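Nitrogenase molybdenum-iron protein alpha chain (PDB 5VQ3) forms part of the nitrogenase molybdenum-iron protein, which reduces dinitrogen to ammonia at an iron-molybdenum cofactor carrying homocitrate. Local coordinates at residues 461-466 / 476-481. Sequence-based numbering, arbitrary orientation.
With HCA (3-hydroxy-3-carboxy-adipic acid), chain E.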
# COMPACT_ATOMS: atom_id res chain seq x y z
N PHE A 461 15.03 23.42 17.35
CA PHE A 461 14.68 24.76 16.88
C PHE A 461 13.27 24.65 16.35
O PHE A 461 13.08 24.04 15.29
CB PHE A 461 15.67 25.22 15.79
CG PHE A 461 15.68 26.70 15.54
CD1 PHE A 461 14.50 27.43 15.39
CD2 PHE A 461 16.88 27.36 15.41
CE1 PHE A 461 14.53 28.80 15.13
CE2 PHE A 461 16.90 28.73 15.13
CZ PHE A 461 15.74 29.46 15.03
N PHE A 462 12.30 25.16 17.11
CA PHE A 462 10.89 25.11 16.78
C PHE A 462 10.53 26.17 15.74
O PHE A 462 10.94 27.32 15.87
CB PHE A 462 10.04 25.30 18.01
CG PHE A 462 10.25 24.26 19.07
CD1 PHE A 462 9.48 23.11 19.12
CD2 PHE A 462 11.19 24.44 20.07
CE1 PHE A 462 9.66 22.15 20.11
CE2 PHE A 462 11.35 23.51 21.07
CZ PHE A 462 10.62 22.34 21.09
N ALA A 463 9.75 25.81 14.73
CA ALA A 463 9.44 26.75 13.71
C ALA A 463 8.18 26.33 12.92
O ALA A 463 7.21 25.90 13.51
CB ALA A 463 10.65 26.92 12.79
N GLY A 464 8.21 26.50 11.61
CA GLY A 464 7.09 26.14 10.74
C GLY A 464 7.59 25.22 9.63
O GLY A 464 8.71 24.69 9.69
N ILE A 465 6.73 24.98 8.65
CA ILE A 465 6.97 24.00 7.61
C ILE A 465 8.11 24.41 6.64
O ILE A 465 8.83 23.56 6.16
CB ILE A 465 5.63 23.73 6.85
CG1 ILE A 465 5.76 22.54 5.90
CG2 ILE A 465 5.16 24.97 6.08
CD1 ILE A 465 6.06 21.25 6.60
N LYS A 466 8.31 25.71 6.43
CA LYS A 466 9.31 26.19 5.48
C LYS A 466 10.71 25.98 6.08
O LYS A 466 11.68 25.73 5.34
CB LYS A 466 9.06 27.63 5.08
CG LYS A 466 7.77 27.84 4.31
CD LYS A 466 7.59 29.22 3.67
CE LYS A 466 7.65 30.36 4.65
NZ LYS A 466 6.64 30.39 5.73
N VAL A 476 19.44 18.84 13.42
CA VAL A 476 18.82 19.47 14.58
C VAL A 476 17.34 19.21 14.49
O VAL A 476 16.75 19.40 13.44
CB VAL A 476 19.08 20.98 14.59
CG1 VAL A 476 18.27 21.67 15.68
CG2 VAL A 476 20.57 21.26 14.68
N LEU A 477 16.71 18.85 15.61
CA LEU A 477 15.27 18.60 15.62
C LEU A 477 14.47 19.88 15.46
O LEU A 477 14.74 20.87 16.16
CB LEU A 477 14.86 17.97 16.94
CG LEU A 477 13.37 17.71 17.10
CD1 LEU A 477 12.86 16.59 16.20
CD2 LEU A 477 13.11 17.34 18.55
N SER A 478 13.45 19.84 14.62
CA SER A 478 12.54 20.96 14.46
C SER A 478 11.13 20.49 14.49
O SER A 478 10.60 20.03 13.47
CB SER A 478 12.78 21.70 13.17
OG SER A 478 12.02 22.90 13.09
N LYS A 479 10.49 20.67 15.63
CA LYS A 479 9.06 20.42 15.72
C LYS A 479 8.30 21.68 15.36
O LYS A 479 8.72 22.81 15.72
CB LYS A 479 8.71 19.91 17.10
CG LYS A 479 9.23 18.48 17.32
CD LYS A 479 8.28 17.43 16.75
CE LYS A 479 8.90 16.05 16.57
NZ LYS A 479 7.95 15.17 15.80
N GLN A 480 7.22 21.50 14.60
CA GLN A 480 6.40 22.61 14.14
C GLN A 480 5.47 23.19 15.21
O GLN A 480 4.67 22.46 15.85
CB GLN A 480 5.54 22.14 12.97
CG GLN A 480 6.30 21.80 11.74
CD GLN A 480 5.37 21.40 10.58
OE1 GLN A 480 4.73 22.25 9.99
NE2 GLN A 480 5.29 20.09 10.29
N LEU A 481 5.53 24.51 15.40
CA LEU A 481 4.65 25.17 16.34
C LEU A 481 3.37 25.71 15.72
O LEU A 481 2.51 26.19 16.44
CB LEU A 481 5.39 26.28 17.09
CG LEU A 481 6.44 25.74 18.09
CD1 LEU A 481 7.14 26.90 18.76
CD2 LEU A 481 5.76 24.84 19.10
C1 HCA E . -0.21 31.38 7.61
C2 HCA E . -0.67 30.02 8.11
C3 HCA E . 0.42 29.34 8.96
C4 HCA E . 1.54 28.68 8.15
C5 HCA E . 2.33 27.69 9.04
C6 HCA E . 3.74 27.30 8.65
C7 HCA E . -0.25 28.25 9.78
O1 HCA E . -0.72 31.82 6.55
O2 HCA E . 0.67 31.97 8.25
O3 HCA E . 4.14 26.12 8.95
O4 HCA E . 4.51 28.14 8.10
O5 HCA E . -0.90 27.35 9.19
O6 HCA E . -0.13 28.24 11.04
O7 HCA E . 1.00 30.31 9.87
O HOH W 1 9.36 23.51 12.49
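S478 turns its OG away from its own backbone N (chi1 -172°), which brings it to the carbonyl of F461. F462 and L481 both hold CG anti to their carbonyl carbons (chi1 -60° for F462), and their side chains meet obliquely. S478 OG donates to F461 O at 2.7 Å, almost in line with the carbonyl bond. A water donates to the same OG and to G464 O, and accepts weakly from A463 N, so it links the two segments. The backbones are joined by F461 N to L477 O at 2.8 Å and by L481 N to A463 O at 2.9 Å. A463 N to K479 O, at 3.3 Å, is weak. L481 CD1 presses on F462 CB at 3.4 Å, while K479 CB lies near ring atoms CD1 and CE1 of F462. Helix 492-507 also packs on F462. Q480 and I465 run side by side, and Q480 OE1 comes within 3.6 Å of I465 CB. The Q480 amide is held from its own loop: NE2 bonds to Y486 OH, and OE1 weakly to S483 OG. I465 N donates to homocitrate O3 at 2.8 Å, nearly straight. G464 CA lies 3.5 Å from the same oxygen. Strand 460-462 is an edge strand of its sheet within this chain, beside strand 338-343. Just past it, A463 and Q480 form a single bridge of parallel type; the segments run in broadly the same sense, 62° apart. The loop continues to the cofactor ligand H482. Strand 460-462, helix 465-473 and the loop after it together build one wall of the homocitrate pocket, with G464, I465 and K466 in it, at the nitrogenase iron-molybdenum cofactor site.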